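Local coordinates for protein A-adding tRNA nucleotidyltransferase (Aquifex aeolicus, PDB 4WBY) that adds the terminal adenosine to tRNA ending in CC, using ATP and magnesium, to complete the 3' CCA end, at residues L25-V30 and I127-E132; R301-F306 and P333-V338; E323-Y328 and L389-M394. All coordinates share one frame; numbering follows the deposited sequence. Where two conformers were deposited one is given.

Contact 1 (L25-V30 and I127-E132); sequences LRAYIV and ISVNLE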
loop_
_atom_site.group_PDB
_atom_site.type_symbol
_atom_site.label_atom_id
_atom_site.label_comp_id
_atom_site.label_asym_id
_atom_site.label_seq_id
_atom_site.Cartn_x
_atom_site.Cartn_y
_atom_site.Cartn_z
ATOM N N LEU A 25 -31.963 -14.422 8.009
ATOM C CA LEU A 25 -30.666 -14.536 7.343
ATOM C C LEU A 25 -29.556 -14.832 8.336
ATOM O O LEU A 25 -29.786 -14.845 9.540
ATOM C CB LEU A 25 -30.341 -13.247 6.593
ATOM C CG LEU A 25 -31.481 -12.728 5.719
ATOM C CD1 LEU A 25 -31.078 -11.437 5.028
ATOM C CD2 LEU A 25 -31.896 -13.790 4.706
ATOM N N ARG A 26 -28.349 -15.055 7.825
ATOM C CA ARG A 26 -27.161 -15.161 8.671
ATOM C C ARG A 26 -26.101 -14.192 8.193
ATOM O O ARG A 26 -26.015 -13.899 6.998
ATOM C CB ARG A 26 -26.602 -16.587 8.680
ATOM C CG ARG A 26 -27.567 -17.584 9.294
ATOM C CD ARG A 26 -26.980 -18.987 9.377
ATOM N NE ARG A 26 -25.864 -19.063 10.317
ATOM C CZ ARG A 26 -25.996 -19.137 11.635
ATOM N NH1 ARG A 26 -27.201 -19.132 12.191
ATOM N NH2 ARG A 26 -24.920 -19.218 12.402
ATOM N N ALA A 27 -25.297 -13.694 9.127
ATOM C CA ALA A 27 -24.271 -12.710 8.809
ATOM C C ALA A 27 -22.968 -13.017 9.527
ATOM O O ALA A 27 -22.965 -13.582 10.633
ATOM C CB ALA A 27 -24.747 -11.301 9.168
ATOM N N TYR A 28 -21.869 -12.597 8.909
ATOM C CA TYR A 28 -20.521 -12.924 9.360
ATOM C C TYR A 28 -19.567 -11.781 9.070
ATOM O O TYR A 28 -19.657 -11.153 8.027
ATOM C CB TYR A 28 -19.997 -14.187 8.656
ATOM C CG TYR A 28 -20.969 -15.337 8.632
ATOM C CD1 TYR A 28 -20.916 -16.341 9.596
ATOM C CD2 TYR A 28 -21.953 -15.412 7.654
ATOM C CE1 TYR A 28 -21.821 -17.391 9.577
ATOM C CE2 TYR A 28 -22.846 -16.449 7.623
ATOM C CZ TYR A 28 -22.775 -17.441 8.573
ATOM O OH TYR A 28 -23.686 -18.468 8.513
ATOM N N ILE A 29 -18.641 -11.518 9.983
ATOM C CA ILE A 29 -17.500 -10.662 9.664
ATOM C C ILE A 29 -16.524 -11.531 8.880
ATOM O O ILE A 29 -16.323 -12.688 9.240
ATOM C CB ILE A 29 -16.838 -10.096 10.929
ATOM C CG1 ILE A 29 -17.834 -9.244 11.704
ATOM C CG2 ILE A 29 -15.602 -9.277 10.574
ATOM C CD1 ILE A 29 -17.389 -8.925 13.118
ATOM N N VAL A 30 -15.945 -11.014 7.794
ATOM C CA VAL A 30 -15.140 -11.868 6.907
ATOM C C VAL A 30 -13.822 -11.254 6.441
ATOM O O VAL A 30 -13.690 -10.036 6.335
ATOM C CB VAL A 30 -15.901 -12.255 5.622
ATOM C CG1 VAL A 30 -17.192 -12.992 5.945
ATOM C CG2 VAL A 30 -16.162 -11.020 4.773
ATOM N N ILE A 127 -16.031 -14.566 11.234
ATOM C CA ILE A 127 -16.525 -14.580 12.600
ATOM C C ILE A 127 -18.038 -14.507 12.556
ATOM O O ILE A 127 -18.600 -13.563 11.994
ATOM C CB ILE A 127 -15.976 -13.398 13.430
ATOM C CG1 ILE A 127 -14.447 -13.439 13.466
ATOM C CG2 ILE A 127 -16.550 -13.429 14.850
ATOM C CD1 ILE A 127 -13.802 -12.129 13.896
ATOM N N SER A 128 -18.710 -15.495 13.139
ATOM C CA SER A 128 -20.164 -15.434 13.207
ATOM C C SER A 128 -20.619 -14.304 14.125
ATOM O O SER A 128 -20.113 -14.165 15.233
ATOM C CB SER A 128 -20.746 -16.749 13.719
ATOM O OG SER A 128 -22.152 -16.615 13.854
ATOM N N VAL A 129 -21.587 -13.509 13.678
ATOM C CA VAL A 129 -22.216 -12.566 14.586
ATOM C C VAL A 129 -23.657 -12.996 14.834
ATOM O O VAL A 129 -24.483 -12.229 15.326
ATOM C CB VAL A 129 -22.138 -11.113 14.058
ATOM C CG1 VAL A 129 -20.665 -10.696 13.952
ATOM C CG2 VAL A 129 -22.879 -10.945 12.725
ATOM N N ASN A 130 -23.949 -14.248 14.512
ATOM C CA ASN A 130 -25.306 -14.751 14.669
ATOM C C ASN A 130 -25.645 -15.100 16.104
ATOM O O ASN A 130 -24.759 -15.290 16.932
ATOM C CB ASN A 130 -25.510 -15.945 13.744
ATOM C CG ASN A 130 -25.282 -15.563 12.313
ATOM O OD1 ASN A 130 -26.075 -14.814 11.737
ATOM N ND2 ASN A 130 -24.159 -16.014 11.741
ATOM N N LEU A 131 -26.943 -15.163 16.393
ATOM C CA LEU A 131 -27.396 -15.227 17.774
ATOM C C LEU A 131 -26.936 -16.476 18.505
ATOM O O LEU A 131 -26.641 -16.416 19.692
ATOM C CB LEU A 131 -28.926 -15.149 17.851
ATOM C CG LEU A 131 -29.569 -13.846 17.371
ATOM C CD1 LEU A 131 -31.076 -13.912 17.560
ATOM C CD2 LEU A 131 -28.993 -12.635 18.106
ATOM N N GLU A 132 -26.867 -17.606 17.807
ATOM C CA GLU A 132 -26.679 -18.869 18.522
ATOM C C GLU A 132 -25.214 -19.268 18.677
ATOM O O GLU A 132 -24.896 -20.151 19.475
ATOM C CB GLU A 132 -27.455 -19.991 17.833
ATOM C CG GLU A 132 -26.686 -20.747 16.774
ATOM C CD GLU A 132 -26.586 -20.000 15.461
ATOM O OE1 GLU A 132 -27.231 -18.934 15.318
ATOM O OE2 GLU A 132 -25.855 -20.489 14.568
HETATM O O HOH W 1 -28.960 -15.648 12.114
#

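Contact 2 (R301-F306 and P333-V338); sequences RETYKF and PLHTSV. With SO4 (sulfate ion), chain E.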
loop_
_atom_site.group_PDB
_atom_site.type_symbol
_atom_site.label_atom_id
_atom_site.label_comp_id
_atom_site.label_asym_id
_atom_site.label_seq_id
_atom_site.Cartn_x
_atom_site.Cartn_y
_atom_site.Cartn_z
ATOM N N ARG A 301 5.811 12.358 -10.803
ATOM C CA ARG A 301 6.072 12.468 -12.226
ATOM C C ARG A 301 7.067 13.588 -12.512
ATOM O O ARG A 301 7.943 13.436 -13.371
ATOM C CB ARG A 301 4.763 12.679 -12.986
ATOM C CG ARG A 301 3.845 11.462 -12.859
ATOM C CD ARG A 301 2.550 11.601 -13.630
ATOM N NE ARG A 301 1.603 12.475 -12.955
ATOM C CZ ARG A 301 1.256 13.671 -13.415
ATOM N NH1 ARG A 301 1.787 14.122 -14.543
ATOM N NH2 ARG A 301 0.394 14.419 -12.743
ATOM N N GLU A 302 6.967 14.689 -11.768
ATOM C CA GLU A 302 7.908 15.788 -11.929
ATOM C C GLU A 302 9.288 15.395 -11.397
ATOM O O GLU A 302 10.310 15.728 -11.998
ATOM C CB GLU A 302 7.399 17.046 -11.227
ATOM C CG GLU A 302 6.092 17.612 -11.799
ATOM C CD GLU A 302 6.233 18.252 -13.173
ATOM O OE1 GLU A 302 7.374 18.436 -13.656
ATOM O OE2 GLU A 302 5.187 18.588 -13.769
ATOM N N THR A 303 9.331 14.676 -10.278
ATOM C CA THR A 303 10.622 14.236 -9.756
ATOM C C THR A 303 11.286 13.251 -10.715
ATOM O O THR A 303 12.503 13.298 -10.898
ATOM C CB THR A 303 10.478 13.625 -8.350
ATOM O OG1 THR A 303 10.226 14.691 -7.428
ATOM C CG2 THR A 303 11.756 12.908 -7.915
ATOM N N TYR A 304 10.507 12.376 -11.349
ATOM C CA TYR A 304 11.089 11.481 -12.347
ATOM C C TYR A 304 11.685 12.236 -13.541
ATOM O O TYR A 304 12.808 11.945 -13.963
ATOM C CB TYR A 304 10.052 10.468 -12.837
ATOM C CG TYR A 304 10.614 9.532 -13.882
ATOM C CD1 TYR A 304 11.500 8.518 -13.533
ATOM C CD2 TYR A 304 10.286 9.685 -15.221
ATOM C CE1 TYR A 304 12.037 7.677 -14.501
ATOM C CE2 TYR A 304 10.811 8.858 -16.185
ATOM C CZ TYR A 304 11.679 7.854 -15.824
ATOM O OH TYR A 304 12.200 7.045 -16.811
ATOM N N LYS A 305 10.956 13.211 -14.076
ATOM C CA LYS A 305 11.467 13.998 -15.193
ATOM C C LYS A 305 12.749 14.703 -14.770
ATOM O O LYS A 305 13.735 14.744 -15.523
ATOM C CB LYS A 305 10.415 15.005 -15.668
ATOM C CG LYS A 305 10.830 15.837 -16.892
ATOM C CD LYS A 305 9.700 16.775 -17.280
ATOM C CE LYS A 305 9.977 17.508 -18.574
ATOM N NZ LYS A 305 8.825 18.385 -18.924
ATOM N N PHE A 306 12.748 15.234 -13.551
ATOM C CA PHE A 306 13.910 15.923 -13.006
ATOM C C PHE A 306 15.093 14.968 -12.862
ATOM O O PHE A 306 16.225 15.308 -13.215
ATOM C CB PHE A 306 13.571 16.562 -11.652
ATOM C CG PHE A 306 14.608 17.539 -11.174
ATOM C CD1 PHE A 306 15.714 17.112 -10.451
ATOM C CD2 PHE A 306 14.485 18.886 -11.469
ATOM C CE1 PHE A 306 16.680 18.020 -10.028
ATOM C CE2 PHE A 306 15.437 19.807 -11.039
ATOM C CZ PHE A 306 16.541 19.373 -10.317
ATOM N N PRO A 333 14.156 25.383 -4.538
ATOM C CA PRO A 333 12.899 25.113 -5.254
ATOM C C PRO A 333 12.490 23.644 -5.320
ATOM O O PRO A 333 11.453 23.339 -5.912
ATOM C CB PRO A 333 13.184 25.637 -6.664
ATOM C CG PRO A 333 14.652 25.476 -6.828
ATOM C CD PRO A 333 15.260 25.705 -5.465
ATOM N N LEU A 334 13.276 22.750 -4.732
ATOM C CA LEU A 334 13.070 21.321 -4.942
ATOM C C LEU A 334 12.056 20.705 -3.988
ATOM O O LEU A 334 11.989 21.044 -2.806
ATOM C CB LEU A 334 14.403 20.578 -4.823
ATOM C CG LEU A 334 15.504 21.056 -5.770
ATOM C CD1 LEU A 334 16.804 20.303 -5.523
ATOM C CD2 LEU A 334 15.067 20.929 -7.229
ATOM N N HIS A 335 11.249 19.807 -4.528
ATOM C CA HIS A 335 10.361 18.995 -3.723
ATOM C C HIS A 335 11.185 18.090 -2.814
ATOM O O HIS A 335 12.298 17.692 -3.171
ATOM C CB HIS A 335 9.446 18.167 -4.626
ATOM C CG HIS A 335 8.373 17.436 -3.890
ATOM N ND1 HIS A 335 8.444 16.087 -3.614
ATOM C CD2 HIS A 335 7.211 17.870 -3.351
ATOM C CE1 HIS A 335 7.363 15.719 -2.954
ATOM N NE2 HIS A 335 6.598 16.783 -2.777
ATOM N N THR A 336 10.631 17.772 -1.648
ATOM C CA THR A 336 11.262 16.878 -0.675
ATOM C C THR A 336 11.837 15.625 -1.326
ATOM O O THR A 336 12.916 15.157 -0.950
ATOM C CB THR A 336 10.252 16.454 0.415
ATOM O OG1 THR A 336 9.818 17.613 1.127
ATOM C CG2 THR A 336 10.876 15.480 1.405
ATOM N N SER A 337 11.112 15.084 -2.303
ATOM C CA SER A 337 11.547 13.856 -2.975
ATOM C C SER A 337 12.933 13.984 -3.609
ATOM O O SER A 337 13.741 13.054 -3.526
ATOM C CB SER A 337 10.521 13.432 -4.032
ATOM O OG SER A 337 10.245 14.477 -4.949
ATOM N N VAL A 338 13.218 15.127 -4.230
ATOM C CA VAL A 338 14.504 15.297 -4.902
ATOM C C VAL A 338 15.613 15.429 -3.856
ATOM O O VAL A 338 16.708 14.904 -4.044
ATOM C CB VAL A 338 14.512 16.523 -5.857
ATOM C CG1 VAL A 338 15.901 16.730 -6.467
ATOM C CG2 VAL A 338 13.466 16.345 -6.949
HETATM S S SO4 E . -0.004 17.519 -14.902
HETATM O O1 SO4 E . 0.438 16.393 -15.719
HETATM O O2 SO4 E . -0.011 17.163 -13.484
HETATM O O3 SO4 E . 0.873 18.670 -15.129
HETATM O O4 SO4 E . -1.354 17.924 -15.303
#

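Contact 3 (E323-Y328 and L389-M394); sequences ENYEVY and LKREIM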
loop_
_atom_site.group_PDB
_atom_site.type_symbol
_atom_site.label_atom_id
_atom_site.label_comp_id
_atom_site.label_asym_id
_atom_site.label_seq_id
_atom_site.Cartn_x
_atom_site.Cartn_y
_atom_site.Cartn_z
ATOM N N GLU A 323 30.038 27.766 -0.958
ATOM C CA GLU A 323 29.416 28.438 0.181
ATOM C C GLU A 323 27.988 27.947 0.396
ATOM O O GLU A 323 27.315 27.535 -0.550
ATOM C CB GLU A 323 29.431 29.957 -0.011
ATOM C CG GLU A 323 28.547 30.459 -1.139
ATOM C CD GLU A 323 28.558 31.972 -1.253
ATOM O OE1 GLU A 323 29.614 32.583 -0.984
ATOM O OE2 GLU A 323 27.509 32.550 -1.606
ATOM N N ASN A 324 27.533 27.998 1.647
ATOM C CA ASN A 324 26.228 27.456 2.020
ATOM C C ASN A 324 25.064 28.100 1.275
ATOM O O ASN A 324 24.064 27.441 0.994
ATOM C CB ASN A 324 26.005 27.606 3.528
ATOM C CG ASN A 324 26.945 26.744 4.343
ATOM O OD1 ASN A 324 27.521 25.785 3.834
ATOM N ND2 ASN A 324 27.102 27.081 5.617
ATOM N N TYR A 325 25.194 29.384 0.959
ATOM C CA TYR A 325 24.118 30.101 0.286
ATOM C C TYR A 325 23.877 29.551 -1.115
ATOM O O TYR A 325 22.748 29.549 -1.597
ATOM C CB TYR A 325 24.417 31.602 0.215
ATOM C CG TYR A 325 23.397 32.370 -0.598
ATOM C CD1 TYR A 325 22.117 32.597 -0.106
ATOM C CD2 TYR A 325 23.709 32.854 -1.863
ATOM C CE1 TYR A 325 21.175 33.291 -0.848
ATOM C CE2 TYR A 325 22.773 33.549 -2.613
ATOM C CZ TYR A 325 21.508 33.763 -2.101
ATOM O OH TYR A 325 20.574 34.453 -2.840
ATOM N N GLU A 326 24.935 29.083 -1.768
ATOM C CA GLU A 326 24.782 28.508 -3.101
ATOM C C GLU A 326 24.028 27.186 -3.009
ATOM O O GLU A 326 23.163 26.890 -3.838
ATOM C CB GLU A 326 26.142 28.308 -3.772
ATOM C CG GLU A 326 26.050 27.874 -5.228
ATOM C CD GLU A 326 27.372 27.998 -5.964
ATOM O OE1 GLU A 326 28.434 27.971 -5.302
ATOM O OE2 GLU A 326 27.348 28.130 -7.206
ATOM N N VAL A 327 24.359 26.392 -1.997
ATOM C CA VAL A 327 23.642 25.149 -1.739
ATOM C C VAL A 327 22.165 25.460 -1.505
ATOM O O VAL A 327 21.277 24.808 -2.069
ATOM C CB VAL A 327 24.229 24.398 -0.526
ATOM C CG1 VAL A 327 23.398 23.173 -0.194
ATOM C CG2 VAL A 327 25.677 23.995 -0.797
ATOM N N TYR A 328 21.910 26.484 -0.693
ATOM C CA TYR A 328 20.545 26.903 -0.391
ATOM C C TYR A 328 19.791 27.314 -1.650
ATOM O O TYR A 328 18.643 26.917 -1.847
ATOM C CB TYR A 328 20.559 28.050 0.627
ATOM C CG TYR A 328 19.269 28.839 0.725
ATOM C CD1 TYR A 328 18.209 28.390 1.504
ATOM C CD2 TYR A 328 19.120 30.046 0.053
ATOM C CE1 TYR A 328 17.034 29.117 1.601
ATOM C CE2 TYR A 328 17.947 30.778 0.143
ATOM C CZ TYR A 328 16.909 30.308 0.918
ATOM O OH TYR A 328 15.745 31.040 1.009
ATOM N N LEU A 389 21.095 39.487 2.830
ATOM C CA LEU A 389 21.223 39.380 4.278
ATOM C C LEU A 389 21.205 37.923 4.725
ATOM O O LEU A 389 21.877 37.553 5.690
ATOM C CB LEU A 389 20.104 40.163 4.969
ATOM C CG LEU A 389 20.121 41.675 4.739
ATOM C CD1 LEU A 389 18.909 42.337 5.376
ATOM C CD2 LEU A 389 21.409 42.278 5.279
ATOM N N LYS A 390 20.431 37.104 4.020
ATOM C CA LYS A 390 20.407 35.666 4.264
ATOM C C LYS A 390 21.776 35.053 4.006
ATOM O O LYS A 390 22.299 34.301 4.829
ATOM C CB LYS A 390 19.364 34.983 3.377
ATOM C CG LYS A 390 17.924 35.170 3.813
ATOM C CD LYS A 390 17.002 34.375 2.902
ATOM C CE LYS A 390 15.609 34.245 3.480
ATOM N NZ LYS A 390 14.730 33.442 2.588
ATOM N N ARG A 391 22.338 35.385 2.846
ATOM C CA ARG A 391 23.646 34.902 2.414
ATOM C C ARG A 391 24.718 35.090 3.483
ATOM O O ARG A 391 25.558 34.214 3.692
ATOM C CB ARG A 391 24.056 35.618 1.124
ATOM C CG ARG A 391 25.459 35.311 0.630
ATOM C CD ARG A 391 25.866 36.301 -0.452
ATOM N NE ARG A 391 27.242 36.108 -0.904
ATOM C CZ ARG A 391 27.579 35.495 -2.033
ATOM N NH1 ARG A 391 26.638 35.010 -2.832
ATOM N NH2 ARG A 391 28.857 35.363 -2.364
ATOM N N GLU A 392 24.675 36.227 4.168
ATOM C CA GLU A 392 25.657 36.527 5.202
ATOM C C GLU A 392 25.517 35.586 6.394
ATOM O O GLU A 392 26.513 35.130 6.959
ATOM C CB GLU A 392 25.523 37.979 5.664
ATOM C CG GLU A 392 25.392 38.976 4.526
ATOM C CD GLU A 392 26.443 38.780 3.448
ATOM O OE1 GLU A 392 27.625 38.564 3.793
ATOM O OE2 GLU A 392 26.081 38.838 2.253
ATOM N N ILE A 393 24.274 35.294 6.764
ATOM C CA ILE A 393 23.998 34.439 7.912
ATOM C C ILE A 393 24.353 32.977 7.640
ATOM O O ILE A 393 25.060 32.349 8.428
ATOM C CB ILE A 393 22.516 34.527 8.329
ATOM C CG1 ILE A 393 22.147 35.971 8.670
ATOM C CG2 ILE A 393 22.235 33.605 9.508
ATOM C CD1 ILE A 393 20.702 36.156 9.070
ATOM N N MET A 394 23.863 32.447 6.522
ATOM C CA MET A 394 24.041 31.035 6.185
ATOM C C MET A 394 25.504 30.621 6.086
ATOM O O MET A 394 25.885 29.542 6.538
ATOM C CB MET A 394 23.347 30.706 4.864
ATOM C CG MET A 394 21.853 30.903 4.875
ATOM S SD MET A 394 21.145 30.431 3.291
ATOM C CE MET A 394 19.444 30.946 3.527
#

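Contact 1 (L25-V30 and I127-E132)
Set beside its own backbone N (chi1 -59°), the N130 amide is directed at the R26-A27 backbone, and a bend at chi3 (67°) takes the R26 guanidinium to E132; N130 ND2 lies over one guanidinium face, two donors in contact and not a hydrogen bond. In the head domain the strands pair antiparallel, I29 with I127 hydrogen-bonded and Y28 with S128 non-hydrogen-bonded. I29 N gives to I127 O at 2.9 Å, and I127 N returns a bond to I29 O. Beyond the strand end N130 takes over the ladder: its OD1 accepts from A27 N at 2.9 Å, on a lone pair, while V129 N bonds A27 O weakly. N130 ND2 also lies over one face of the Y28 ring, 3.5 Å from CE1, and gives a hydrogen to S128 OG; that oxygen accepts from N130 N too, in an ST turn, and hydrogen-bonds D133 OD1. R26 and E132 form an end-on salt bridge, NH1 to OE1 at 3.1 Å and NH2 to the syn lone pair of OE2 at 2.7 Å. R26 NE holds Y28 OH in the guanidinium plane, and E51 on strand 45-51 bonds that same hydroxyl. On the other sheet face I29 CD1 packs on V129 CG1 at 3.8 Å, near V34 of the ATP site. The chemistry divides by face: a polar network fixes amide and guanidinium on the Y28 side, aliphatic contacts fill the I29 side.

Contact 2 (R301-F306 and P333-V338)
T303 and S337 make the polar link between these segments: OG1 and OG lie 2.5 Å apart, a very short hydrogen bond in which either hydroxyl could be the donor. Both oxygens have a second partner. T303 OG1 also bonds W299 O one turn back in its own helix, and S337 OG is 2.8 Å from H335 ND1 in a bond whose direction is likewise open. S337 reaches both because its OG sits between the backbone N and the carbonyl carbon (chi1 54°), leaning back toward H335 at the N-cap position.

The apolar part belongs to F306. Its CZ touches L334 CD2 at 3.8 Å and its CE1 meets V338 CG1 at 3.9 Å, each aliphatic side chain crossing the ring's at about a right angle. V338 CG2 turns the other way, 3.7 Å from T303 OG1.

The ionic part lies apart from the interface: R301 holds a sulfate, probably from the crystallisation liquor, by NH1 to O1 and NH2 to O2, both 2.9 Å.

In this all-helical region, helix 298-309 packs against the start of helix 336-342. L276 of helix 271-278 touches T303, L314 of helix 311-320 touches both F306 and L334, and the H335 ring stacks on W299.

Contact 3 (E323-Y328 and L389-M394)
M394 and Y328 form the heart of a helix-helix packing with Met-aromatic contacts, where the start of helix 324-331 crosses the last turn of helix 380-394 at 120°, with the short axes 9.0 Å apart. The CB of M394 lies beside N324 CB, 4.3 Å away, and the chain then runs fully extended between the two tyrosines. SD reaches the edge of the Y325 ring, 4.1 Å from CD1, and stands over the face of Y328. The terminal CE settles almost exactly above the centre of the Y328 ring, 3.3 Å from the centroid and 5° off the normal, a CH-pi contact in which the methyl is close to all six ring carbons. At the rim of this ring, K390 NZ donates to Y328 OH, which also bonds K332; the lysine chain is extended and crosses the tyrosine at about a right angle. With an alanine here in place of the tyrosine, the M394 methyl is likely to lose the ring face it rests on, and K390 its hydroxyl acceptor.

R391 borders the contact on another side. Its CB lies over one face of Y325, 3.9 Å from the centroid, and its straight chain takes the guanidinium on to E323, at the N-cap position. There OE2 stands 2.9 Å from NH1, but over the guanidinium face, with the two planes steeply inclined, so the salt bridge rests on charge and no N-H points at the oxygen. At the helix end, N324 ND2 gives a nearly straight hydrogen bond to M394 O, 171° at the hydrogen, with the oxygen in the plane of the asparagine amide.

Overall arrangement
Contact 1 lies in the head domain, across the chain's centre from the other two, its centre about 50 Å from that of contact 2 and about 66 Å from that of contact 3. It is also the buried one and the one built on strands, so backbone bonds and a buried asparagine do much of its work. Contacts 2 and 3 are partly buried and join helices and the turns that lead into them. They share no helix, but helices 324-331 and 336-342 are consecutive, and the nearest atoms of the two contacts are about 5 Å apart. Contact 2 relies on paired hydroxyls and one phenylalanine; contact 3, farther out, on methionine, tyrosines and charged side chains.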